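Local structure of acetylserotonin O-methyltransferase (Homo sapiens, 4A6D) at residues Gln102-Lys107 / Phe156-Gln161; Glu162-Asn167 / Leu250-His255; Ala192-Cys197 / Cys204-Phe209; Ile282-Asp287 / Leu294-Tyr299. The protein transfers a methyl group from S-adenosylmethionine to N-acetylserotonin, yielding melatonin, and works as a homodimer. All coordinates share one frame; numbering follows the deposited sequence.

How the contacts relate
Contacts 1 and 2 follow each other along the chain, contact 3 lies within the loop that contact 2 closes, and contact 4 comes last. Contact 2 is central: its centre is about 12 Å from those of contacts 1 and 4 and about 13 Å from that of contact 3, whereas the centres of contacts 3 and 4 are about 24 Å apart. Contacts 2, 3 and 4 reach the same seven-stranded sheet, and strands 247-251 and 278-283 are neighbours in it. Contacts 1 and 2 both touch S-adenosylmethionine and are tied together through E162, while contacts 1, 2 and 4 reach the second subunit. The cosubstrate pocket is thus built close to the dimer interface.

Contact 1 (Gln102-Lys107 / Phe156-Gln161); sequences QCSMLK and FMQALQ. With SAM (S-adenosylmethionine), chain D; SO4 (sulfate ion), chain F.
S104 and M105 of helix 103-117 rest on A159 of helix 150-161, and the small alanine lets the backbones come very close: the CA atoms of M105 and A159 are 4.0 Å apart. The short helical segments run at 122° to each other with axes 7.3 Å apart at closest approach. Followed outward, S104 first sets its CB against the other backbone, 3.9 Å from the carbonyl carbon of Q158 and equally near the A159 amide nitrogen. Its OG, anti to the S104 carbonyl carbon (chi1 -66°), then lies alongside Q158, 4.0 Å from CB of that residue. A159 answers with its methyl, which rests against both S104 O, 3.5 Å from A159 CB, and M105 CA. M105 is modelled in two conformations, so the approach of its sulfur to the same methyl is less certain. No hydrogen bond crosses between the two segments; instead E162 OE1 receives the amide of M105 near the start of helix 103-117, and Q102 at the N-cap position reaches E162 O with its NE2. K107 stretches away from the crossing, its NZ 3.2 Å from O1 of a sulfate that probably came from the crystallisation liquor. On the far flank of helix 150-161, L160 sets CD1 over the centre of the F156 ring, 3.5 Å above its plane, while its CD2 lies 3.6 Å from SD of S-adenosylmethionine. The arrangement is a close helix-helix crossing over an alanine, with segment 102-107 touching L12 and A16 of the second subunit and segment 156-161 lining the cosubstrate pocket.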
# COMPACT_ATOMS: atom_id res chain seq x y z
N GLN A 102 14.59 -10.65 -4.76
CA GLN A 102 13.85 -10.16 -3.59
C GLN A 102 12.44 -10.71 -3.53
O GLN A 102 11.68 -10.36 -2.62
CB GLN A 102 13.93 -8.63 -3.48
CG GLN A 102 15.36 -8.07 -3.30
CD GLN A 102 16.07 -8.55 -2.05
OE1 GLN A 102 15.58 -8.42 -0.91
NE2 GLN A 102 17.26 -9.10 -2.23
N CYS A 103 12.14 -11.66 -4.45
CA CYS A 103 10.88 -12.39 -4.67
C CYS A 103 10.14 -12.85 -3.44
O CYS A 103 8.98 -12.49 -3.26
CB CYS A 103 11.12 -13.57 -5.60
SG CYS A 103 11.03 -13.16 -7.34
N SER A 104 10.78 -13.76 -2.66
CA SER A 104 10.22 -14.40 -1.47
C SER A 104 9.83 -13.43 -0.37
O SER A 104 8.84 -13.68 0.31
CB SER A 104 11.12 -15.53 -0.99
OG SER A 104 11.11 -16.56 -1.97
N MET A 105 10.58 -12.32 -0.22
CA MET A 105 10.28 -11.28 0.76
C MET A 105 9.04 -10.52 0.30
O MET A 105 8.16 -10.26 1.12
CB MET A 105 11.49 -10.34 0.96
CG MET A 105 11.27 -9.30 2.07
SD MET A 105 10.97 -10.05 3.68
CE MET A 105 10.02 -8.79 4.47
N LEU A 106 8.96 -10.19 -1.00
CA LEU A 106 7.83 -9.48 -1.60
C LEU A 106 6.54 -10.28 -1.46
O LEU A 106 5.57 -9.75 -0.93
CB LEU A 106 8.13 -9.11 -3.05
CG LEU A 106 9.27 -8.10 -3.24
CD1 LEU A 106 9.45 -7.80 -4.69
CD2 LEU A 106 9.01 -6.82 -2.48
N LYS A 107 6.58 -11.58 -1.78
CA LYS A 107 5.47 -12.51 -1.60
C LYS A 107 5.10 -12.58 -0.11
O LYS A 107 3.92 -12.57 0.21
CB LYS A 107 5.86 -13.90 -2.10
CG LYS A 107 5.95 -14.04 -3.61
CD LYS A 107 6.64 -15.34 -3.95
CE LYS A 107 6.57 -15.67 -5.41
NZ LYS A 107 7.08 -17.04 -5.67
N PHE A 156 8.97 -17.78 5.35
CA PHE A 156 9.60 -16.78 6.22
C PHE A 156 11.14 -16.83 6.05
O PHE A 156 11.78 -15.80 5.81
CB PHE A 156 9.21 -16.99 7.70
CG PHE A 156 9.76 -15.94 8.65
CD1 PHE A 156 9.12 -14.72 8.82
CD2 PHE A 156 10.95 -16.17 9.35
CE1 PHE A 156 9.65 -13.75 9.68
CE2 PHE A 156 11.48 -15.20 10.22
CZ PHE A 156 10.82 -13.99 10.39
N MET A 157 11.70 -18.05 6.15
CA MET A 157 13.13 -18.34 6.03
C MET A 157 13.72 -17.97 4.69
O MET A 157 14.84 -17.45 4.63
CB MET A 157 13.38 -19.82 6.32
CG MET A 157 13.33 -20.15 7.80
SD MET A 157 13.53 -21.91 8.10
CE MET A 157 15.24 -22.16 7.51
N GLN A 158 12.96 -18.23 3.59
CA GLN A 158 13.38 -17.92 2.23
C GLN A 158 13.35 -16.40 2.06
O GLN A 158 14.22 -15.84 1.40
CB GLN A 158 12.43 -18.54 1.20
CG GLN A 158 12.49 -20.06 1.02
CD GLN A 158 11.30 -20.53 0.19
OE1 GLN A 158 10.14 -20.19 0.46
NE2 GLN A 158 11.56 -21.29 -0.87
N ALA A 159 12.35 -15.74 2.68
CA ALA A 159 12.13 -14.30 2.59
C ALA A 159 13.26 -13.53 3.23
O ALA A 159 13.86 -12.66 2.59
CB ALA A 159 10.79 -13.92 3.23
N LEU A 160 13.59 -13.90 4.47
CA LEU A 160 14.65 -13.25 5.24
C LEU A 160 16.08 -13.35 4.71
O LEU A 160 16.83 -12.39 4.86
CB LEU A 160 14.52 -13.52 6.76
CG LEU A 160 13.56 -12.53 7.46
CD1 LEU A 160 12.09 -12.84 7.18
CD2 LEU A 160 13.79 -12.48 8.93
N GLN A 161 16.42 -14.45 4.03
CA GLN A 161 17.77 -14.64 3.48
C GLN A 161 18.14 -13.68 2.35
O GLN A 161 19.32 -13.36 2.14
CB GLN A 161 18.00 -16.11 3.07
CG GLN A 161 17.44 -16.55 1.72
CD GLN A 161 17.85 -17.96 1.35
OE1 GLN A 161 18.63 -18.63 2.06
NE2 GLN A 161 17.33 -18.44 0.22
N SAM D . 19.24 -13.46 11.55
CA SAM D . 18.34 -13.76 10.42
C SAM D . 18.22 -12.70 9.30
O SAM D . 18.42 -11.54 9.60
OXT SAM D . 17.92 -12.97 8.09
CB SAM D . 17.01 -14.13 11.02
CG SAM D . 16.27 -12.95 11.66
SD SAM D . 14.64 -13.55 12.23
CE SAM D . 13.80 -12.03 12.46
C5' SAM D . 14.89 -13.88 14.01
C4' SAM D . 15.48 -15.29 14.08
O4' SAM D . 15.57 -15.58 15.46
C3' SAM D . 14.54 -16.38 13.43
O3' SAM D . 15.27 -17.22 12.52
C2' SAM D . 13.98 -17.12 14.69
O2' SAM D . 13.62 -18.50 14.55
C1' SAM D . 15.15 -16.95 15.67
N9 SAM D . 14.74 -17.12 17.08
C8 SAM D . 13.62 -16.54 17.70
N7 SAM D . 13.58 -16.90 18.95
C5 SAM D . 14.62 -17.77 19.22
C6 SAM D . 15.07 -18.50 20.34
N6 SAM D . 14.44 -18.33 21.52
N1 SAM D . 16.22 -19.27 20.24
C2 SAM D . 16.85 -19.43 19.07
N3 SAM D . 16.43 -18.77 17.98
C4 SAM D . 15.39 -17.91 18.02
S SO4 F . 6.27 -19.59 -2.93
O1 SO4 F . 5.29 -18.98 -3.84
O2 SO4 F . 5.61 -19.94 -1.67
O3 SO4 F . 6.81 -20.80 -3.55
O4 SO4 F . 7.38 -18.65 -2.65

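Contact 2 (Glu162-Asn167 / Leu250-His255); sequences EVWSVN and LARVLH. With SAM (S-adenosylmethionine), chain D.
V163 and R252 approach from opposite directions, the valine putting CG1 3.1 Å above the guanidinium plane, toward its rim. With chi1 at 74°, CG1 sits between the V163 backbone N and carbonyl carbon, and from there it also lies over the centre of the W164 ring. W164, next along, slides past R252 with its ring almost perpendicular to the guanidinium, 88° between the planes, and its CZ2 meets R252 CD at 3.4 Å. W164 CZ2 also comes within 4.2 Å of A251 CB. W164 NE1 donates a nearly straight bond (168°) to OXT of S-adenosylmethionine, 2.8 Å away. R252, its chain bent at chi2 and chi3, turns NH1 to the other carboxylate oxygen, with SAM O at 3.2 Å. The two donors thus converge on one carboxylate, and A251 O takes the SAM amino N at 2.8 Å, so both ends of the methionine moiety's charged head are gripped. NH1 also bonds L160 O; a leucine in place of R252 would probably leave that carbonyl and the cosubstrate carboxylate without this shared donor. Farther along, N167 OD1 receives the amide of Y338. H255, the probable proton donor/acceptor, presents its ring edge to the SAM methyl carbon CE. L193 of helix 192-200 packs on both W164 and A251, strand 278-283 lies beside strand 247-251, and Y9 of the second subunit rests on V163.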
# COMPACT_ATOMS: atom_id res chain seq x y z
N GLU A 162 17.10 -13.21 1.64
CA GLU A 162 17.18 -12.36 0.47
C GLU A 162 17.89 -11.02 0.64
O GLU A 162 18.68 -10.66 -0.25
CB GLU A 162 15.81 -12.25 -0.19
CG GLU A 162 15.41 -13.55 -0.86
CD GLU A 162 14.11 -13.50 -1.62
OE1 GLU A 162 13.24 -12.66 -1.28
OE2 GLU A 162 13.93 -14.33 -2.55
N VAL A 163 17.69 -10.32 1.78
CA VAL A 163 18.37 -9.02 1.98
C VAL A 163 19.91 -9.14 2.01
O VAL A 163 20.61 -8.25 1.51
CB VAL A 163 17.78 -8.19 3.14
CG1 VAL A 163 18.19 -8.76 4.51
CG2 VAL A 163 18.18 -6.71 3.00
N TRP A 164 20.41 -10.26 2.56
CA TRP A 164 21.85 -10.48 2.67
C TRP A 164 22.60 -10.62 1.35
O TRP A 164 23.80 -10.33 1.30
CB TRP A 164 22.16 -11.54 3.73
CG TRP A 164 21.40 -11.32 5.01
CD1 TRP A 164 20.54 -12.19 5.61
CD2 TRP A 164 21.36 -10.11 5.79
NE1 TRP A 164 19.96 -11.60 6.72
CE2 TRP A 164 20.46 -10.33 6.86
CE3 TRP A 164 21.97 -8.83 5.67
CZ2 TRP A 164 20.18 -9.34 7.82
CZ3 TRP A 164 21.69 -7.85 6.61
CH2 TRP A 164 20.80 -8.11 7.67
N SER A 165 21.89 -10.95 0.26
CA SER A 165 22.47 -11.04 -1.08
C SER A 165 22.87 -9.63 -1.58
O SER A 165 23.76 -9.52 -2.43
CB SER A 165 21.48 -11.68 -2.05
OG SER A 165 20.27 -10.94 -2.16
N VAL A 166 22.24 -8.57 -1.03
CA VAL A 166 22.52 -7.17 -1.35
C VAL A 166 23.22 -6.42 -0.21
O VAL A 166 24.11 -5.64 -0.48
CB VAL A 166 21.27 -6.38 -1.84
CG1 VAL A 166 21.21 -6.34 -3.35
CG2 VAL A 166 19.98 -6.94 -1.27
N ASN A 167 22.77 -6.62 1.04
CA ASN A 167 23.27 -5.91 2.23
C ASN A 167 24.36 -6.65 3.04
O ASN A 167 25.00 -6.02 3.88
CB ASN A 167 22.08 -5.55 3.16
CG ASN A 167 22.21 -4.24 3.92
OD1 ASN A 167 21.24 -3.49 4.06
ND2 ASN A 167 23.40 -3.93 4.46
N LEU A 250 24.01 -10.80 16.16
CA LEU A 250 22.55 -10.69 16.34
C LEU A 250 21.99 -9.83 15.20
O LEU A 250 22.01 -8.59 15.29
CB LEU A 250 22.16 -10.10 17.72
CG LEU A 250 22.27 -10.97 18.97
CD1 LEU A 250 21.99 -10.13 20.20
CD2 LEU A 250 21.27 -12.10 18.96
N ALA A 251 21.60 -10.48 14.08
CA ALA A 251 21.05 -9.77 12.90
C ALA A 251 19.54 -9.91 12.94
O ALA A 251 19.02 -11.04 12.92
CB ALA A 251 21.62 -10.34 11.60
N ARG A 252 18.84 -8.77 13.08
CA ARG A 252 17.38 -8.68 13.16
C ARG A 252 16.79 -9.56 14.26
O ARG A 252 15.75 -10.20 14.09
CB ARG A 252 16.71 -8.95 11.79
CG ARG A 252 16.97 -7.86 10.75
CD ARG A 252 17.28 -8.55 9.45
NE ARG A 252 16.25 -8.36 8.45
CZ ARG A 252 16.06 -9.14 7.40
NH1 ARG A 252 16.78 -10.24 7.24
NH2 ARG A 252 15.12 -8.85 6.51
N VAL A 253 17.47 -9.60 15.40
CA VAL A 253 16.95 -10.36 16.52
C VAL A 253 16.42 -9.35 17.52
O VAL A 253 15.26 -9.42 17.86
CB VAL A 253 18.04 -11.32 17.13
CG1 VAL A 253 17.59 -11.89 18.47
CG2 VAL A 253 18.39 -12.43 16.15
N LEU A 254 17.24 -8.39 17.95
CA LEU A 254 16.88 -7.38 18.96
C LEU A 254 15.61 -6.57 18.63
O LEU A 254 14.79 -6.29 19.51
CB LEU A 254 18.09 -6.46 19.27
CG LEU A 254 19.30 -7.11 19.97
CD1 LEU A 254 20.37 -6.07 20.31
CD2 LEU A 254 18.89 -7.86 21.25
N HIS A 255 15.41 -6.25 17.36
CA HIS A 255 14.22 -5.48 16.97
C HIS A 255 12.88 -6.22 17.19
O HIS A 255 11.84 -5.57 17.22
CB HIS A 255 14.37 -4.90 15.55
CG HIS A 255 14.16 -5.88 14.44
ND1 HIS A 255 13.83 -5.47 13.16
CD2 HIS A 255 14.21 -7.23 14.45
CE1 HIS A 255 13.67 -6.58 12.45
NE2 HIS A 255 13.92 -7.66 13.18
N SAM D . 19.24 -13.46 11.55
CA SAM D . 18.34 -13.76 10.42
C SAM D . 18.22 -12.70 9.30
O SAM D . 18.42 -11.54 9.60
OXT SAM D . 17.92 -12.97 8.09
CB SAM D . 17.01 -14.13 11.02
CG SAM D . 16.27 -12.95 11.66
SD SAM D . 14.64 -13.55 12.23
CE SAM D . 13.80 -12.03 12.46
C5' SAM D . 14.89 -13.88 14.01
C4' SAM D . 15.48 -15.29 14.08
O4' SAM D . 15.57 -15.58 15.46
C3' SAM D . 14.54 -16.38 13.43
O3' SAM D . 15.27 -17.22 12.52
C2' SAM D . 13.98 -17.12 14.69
O2' SAM D . 13.62 -18.50 14.55
C1' SAM D . 15.15 -16.95 15.67
N9 SAM D . 14.74 -17.12 17.08
C8 SAM D . 13.62 -16.54 17.70
N7 SAM D . 13.58 -16.90 18.95
C5 SAM D . 14.62 -17.77 19.22
C6 SAM D . 15.07 -18.50 20.34
N6 SAM D . 14.44 -18.33 21.52
N1 SAM D . 16.22 -19.27 20.24
C2 SAM D . 16.85 -19.43 19.07
N3 SAM D . 16.43 -18.77 17.98
C4 SAM D . 15.39 -17.91 18.02

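Contact 3 (Ala192-Cys197 / Cys204-Phe209); sequences ALAKEC and CKITVF
This is a buried helix-on-sheet contact inside a beta-alpha-beta unit: helix 192-200 lies on strand 205-210 after the chain has crossed over from strand 182-186, as in Rossmann-like methyltransferases. A194 is the helix residue that meets the strand. Its CB points toward the strand, against two branched side chains, with V208 CG2 3.6 Å and I206 CG2 3.8 Å away. I206 adds a second carbon, CD1, at 4.0 Å from A194 CB, so the isoleucine holds the methyl with both of its branches. The first torsion (chi1 -165°, CG1 anti to the backbone N) places CG2, and with the extended chi2 it brings CD1 to the same methyl. The CA atoms of A194 and I206 are 6.7 Å apart. With an alanine in place of I206, a gap would probably open next to A194 and beside M183 and I230, which the isoleucine also touches. T207, between the two apolar residues, faces away from the helix and bonds D231 OD2 through OG1. Strand 205-210 ends at D210, which binds S-adenosylmethionine. The contact is apolar and depends on the fit of aliphatic carbons, with no directional bond between the segments.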
# COMPACT_ATOMS: atom_id res chain seq x y z
N ALA A 192 22.20 -17.76 5.59
CA ALA A 192 22.61 -16.93 4.45
C ALA A 192 23.74 -15.97 4.83
O ALA A 192 24.77 -15.95 4.15
CB ALA A 192 21.42 -16.16 3.92
N LEU A 193 23.57 -15.24 5.95
CA LEU A 193 24.57 -14.31 6.46
C LEU A 193 25.87 -15.05 6.82
O LEU A 193 26.95 -14.58 6.47
CB LEU A 193 24.00 -13.51 7.64
CG LEU A 193 24.68 -12.18 7.99
CD1 LEU A 193 24.68 -11.19 6.81
CD2 LEU A 193 24.04 -11.57 9.20
N ALA A 194 25.75 -16.25 7.43
CA ALA A 194 26.90 -17.08 7.79
C ALA A 194 27.65 -17.55 6.55
O ALA A 194 28.86 -17.55 6.56
CB ALA A 194 26.44 -18.27 8.61
N LYS A 195 26.93 -17.93 5.48
CA LYS A 195 27.53 -18.35 4.21
C LYS A 195 28.39 -17.21 3.65
O LYS A 195 29.52 -17.46 3.21
CB LYS A 195 26.45 -18.75 3.18
CG LYS A 195 26.15 -20.25 3.12
CD LYS A 195 24.81 -20.55 2.40
CE LYS A 195 24.76 -21.92 1.74
NZ LYS A 195 23.38 -22.31 1.35
N GLU A 196 27.88 -15.97 3.73
CA GLU A 196 28.55 -14.75 3.27
C GLU A 196 29.75 -14.46 4.14
O GLU A 196 30.83 -14.16 3.62
CB GLU A 196 27.58 -13.56 3.26
CG GLU A 196 28.20 -12.22 2.88
CD GLU A 196 28.49 -12.01 1.41
OE1 GLU A 196 27.53 -11.93 0.62
OE2 GLU A 196 29.69 -11.85 1.06
N CYS A 197 29.57 -14.56 5.46
CA CYS A 197 30.61 -14.34 6.46
C CYS A 197 31.86 -15.21 6.22
O CYS A 197 32.98 -14.69 6.23
CB CYS A 197 30.05 -14.52 7.86
SG CYS A 197 30.93 -13.56 9.12
N CYS A 204 38.11 -17.86 9.55
CA CYS A 204 37.00 -18.05 10.48
C CYS A 204 36.13 -19.30 10.27
O CYS A 204 36.14 -19.91 9.20
CB CYS A 204 36.15 -16.77 10.54
SG CYS A 204 37.09 -15.28 11.00
N LYS A 205 35.40 -19.68 11.33
CA LYS A 205 34.42 -20.77 11.41
C LYS A 205 33.18 -20.21 12.12
O LYS A 205 33.31 -19.34 12.99
CB LYS A 205 34.97 -21.98 12.17
CG LYS A 205 35.52 -23.10 11.28
CD LYS A 205 36.82 -23.73 11.83
CE LYS A 205 36.63 -24.84 12.84
NZ LYS A 205 37.92 -25.33 13.43
N ILE A 206 31.98 -20.70 11.76
CA ILE A 206 30.71 -20.22 12.33
C ILE A 206 29.66 -21.32 12.68
O ILE A 206 29.46 -22.26 11.89
CB ILE A 206 30.11 -19.11 11.41
CG1 ILE A 206 28.99 -18.29 12.10
CG2 ILE A 206 29.63 -19.68 10.08
CD1 ILE A 206 28.76 -16.86 11.50
N THR A 207 28.95 -21.13 13.81
CA THR A 207 27.80 -21.97 14.15
C THR A 207 26.51 -21.14 13.98
O THR A 207 26.41 -20.04 14.54
CB THR A 207 27.95 -22.59 15.51
OG1 THR A 207 29.12 -23.39 15.46
CG2 THR A 207 26.75 -23.46 15.91
N VAL A 208 25.54 -21.66 13.23
CA VAL A 208 24.23 -21.02 13.10
C VAL A 208 23.36 -21.57 14.24
O VAL A 208 23.16 -22.79 14.34
CB VAL A 208 23.59 -21.20 11.70
CG1 VAL A 208 22.19 -20.60 11.65
CG2 VAL A 208 24.46 -20.57 10.60
N PHE A 209 22.92 -20.69 15.15
CA PHE A 209 22.06 -21.06 16.27
C PHE A 209 20.61 -20.62 16.03
O PHE A 209 20.35 -19.46 15.74
CB PHE A 209 22.59 -20.49 17.60
CG PHE A 209 21.90 -21.02 18.83
CD1 PHE A 209 20.69 -20.47 19.27
CD2 PHE A 209 22.42 -22.10 19.53
CE1 PHE A 209 20.06 -20.97 20.41
CE2 PHE A 209 21.80 -22.59 20.67
CZ PHE A 209 20.63 -22.02 21.11

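Contact 4 (Ile282-Asp287 / Leu294-Tyr299); sequences IESLLD and LLTQLY
S284 OG and T296 OG1 are 3.0 Å apart, close enough for a hydrogen bond, though the T296 OG1 proton has another acceptor within reach. S284 OG stands anti to its own nitrogen (chi1 -160°), which swings it across to the helix, and its firm partner is I337 O. The other branch of the threonine, T296 CG2, rests against S284 O at 3.5 Å and packs apolarly on L286 CD2 at 3.6 Å, so one small side chain offers a hydroxyl and a methyl to the chain leaving the strand. L286 and T296 slide past each other in opposite directions, and L286 goes on to cross Q297 at about a right angle, its CD2 4.0 Å from Q297 CG. Strand 278-283 lies in the Rossmann-like sheet, parallel to strand 247-251 and antiparallel to strand 339-344, and the chain leaving its C-terminal end packs against helix 294-305, which carries the substrate-binding N302. Farther out, several bonds position the two sides. The L285 amide is held by D339 OD2, and E283 OE2 takes the amide of H255 from the 3-10 turn that follows strand 247-251. Q297 turns its amide to the dimer partner, where OE1 bonds S69 OG of the second subunit. One turn along the helix, L295 lays CD2 over the Y299 ring, 3.4 Å above its plane and offset toward the rim, while Y299 itself touches I337 and Y338.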
# COMPACT_ATOMS: atom_id res chain seq x y z
N ILE A 282 23.28 -6.32 14.07
CA ILE A 282 22.97 -5.86 12.72
C ILE A 282 21.51 -5.50 12.66
O ILE A 282 20.66 -6.37 12.73
CB ILE A 282 23.39 -6.85 11.60
CG1 ILE A 282 24.91 -7.05 11.61
CG2 ILE A 282 22.87 -6.35 10.20
CD1 ILE A 282 25.37 -8.25 10.93
N GLU A 283 21.24 -4.19 12.60
CA GLU A 283 19.89 -3.63 12.59
C GLU A 283 19.88 -2.33 11.75
O GLU A 283 20.93 -1.76 11.47
CB GLU A 283 19.40 -3.34 14.04
CG GLU A 283 19.26 -4.53 14.99
CD GLU A 283 18.07 -5.44 14.81
OE1 GLU A 283 17.52 -5.48 13.68
OE2 GLU A 283 17.73 -6.18 15.76
N SER A 284 18.67 -1.88 11.38
CA SER A 284 18.46 -0.62 10.67
C SER A 284 18.37 0.45 11.75
O SER A 284 17.42 0.49 12.54
CB SER A 284 17.16 -0.66 9.85
OG SER A 284 17.24 0.36 8.85
N LEU A 285 19.36 1.29 11.79
CA LEU A 285 19.47 2.31 12.82
C LEU A 285 18.56 3.49 12.60
O LEU A 285 18.49 4.03 11.50
CB LEU A 285 20.94 2.78 12.99
CG LEU A 285 21.93 1.74 13.53
CD1 LEU A 285 23.36 2.28 13.49
CD2 LEU A 285 21.58 1.31 14.94
N LEU A 286 17.85 3.89 13.66
CA LEU A 286 16.98 5.06 13.62
C LEU A 286 17.82 6.30 13.86
O LEU A 286 18.73 6.25 14.68
CB LEU A 286 15.91 4.97 14.72
CG LEU A 286 14.52 4.52 14.34
CD1 LEU A 286 13.63 4.63 15.53
CD2 LEU A 286 13.92 5.37 13.21
N ASP A 287 17.51 7.43 13.18
CA ASP A 287 18.26 8.67 13.46
C ASP A 287 18.02 8.99 14.95
O ASP A 287 16.96 8.64 15.47
CB ASP A 287 17.72 9.87 12.61
CG ASP A 287 17.91 9.85 11.09
OD1 ASP A 287 18.73 9.05 10.60
OD2 ASP A 287 17.22 10.65 10.37
N LEU A 294 12.86 7.36 6.76
CA LEU A 294 11.47 6.98 6.60
C LEU A 294 11.26 5.46 6.59
O LEU A 294 10.38 4.95 7.30
CB LEU A 294 10.88 7.67 5.36
CG LEU A 294 9.45 7.26 4.90
CD1 LEU A 294 8.43 7.36 6.04
CD2 LEU A 294 9.04 8.13 3.73
N LEU A 295 12.07 4.74 5.80
CA LEU A 295 11.96 3.29 5.68
C LEU A 295 12.14 2.63 7.07
O LEU A 295 11.41 1.70 7.38
CB LEU A 295 12.98 2.77 4.63
CG LEU A 295 12.95 1.26 4.33
CD1 LEU A 295 13.39 0.97 2.92
CD2 LEU A 295 13.88 0.51 5.26
N THR A 296 13.07 3.13 7.91
CA THR A 296 13.34 2.63 9.27
C THR A 296 12.16 2.91 10.20
O THR A 296 11.80 2.05 11.00
CB THR A 296 14.66 3.19 9.81
OG1 THR A 296 15.69 2.88 8.88
CG2 THR A 296 15.02 2.61 11.16
N GLN A 297 11.58 4.12 10.10
CA GLN A 297 10.39 4.50 10.87
C GLN A 297 9.23 3.54 10.49
O GLN A 297 8.51 3.08 11.38
CB GLN A 297 9.97 5.94 10.55
CG GLN A 297 10.88 7.02 11.11
CD GLN A 297 10.41 8.34 10.54
OE1 GLN A 297 10.67 8.67 9.38
NE2 GLN A 297 9.63 9.07 11.28
N LEU A 298 9.08 3.22 9.18
CA LEU A 298 8.01 2.31 8.73
C LEU A 298 8.25 0.93 9.32
O LEU A 298 7.32 0.33 9.86
CB LEU A 298 7.85 2.27 7.19
CG LEU A 298 7.35 3.54 6.47
CD1 LEU A 298 7.54 3.42 5.00
CD2 LEU A 298 5.88 3.82 6.76
N TYR A 299 9.50 0.48 9.30
CA TYR A 299 9.98 -0.76 9.91
C TYR A 299 9.74 -0.80 11.41
O TYR A 299 9.40 -1.87 11.93
CB TYR A 299 11.48 -0.97 9.63
CG TYR A 299 11.82 -1.53 8.27
CD1 TYR A 299 10.95 -1.38 7.18
CD2 TYR A 299 13.03 -2.20 8.05
CE1 TYR A 299 11.26 -1.90 5.92
CE2 TYR A 299 13.36 -2.70 6.79
CZ TYR A 299 12.48 -2.53 5.73
OH TYR A 299 12.82 -3.02 4.49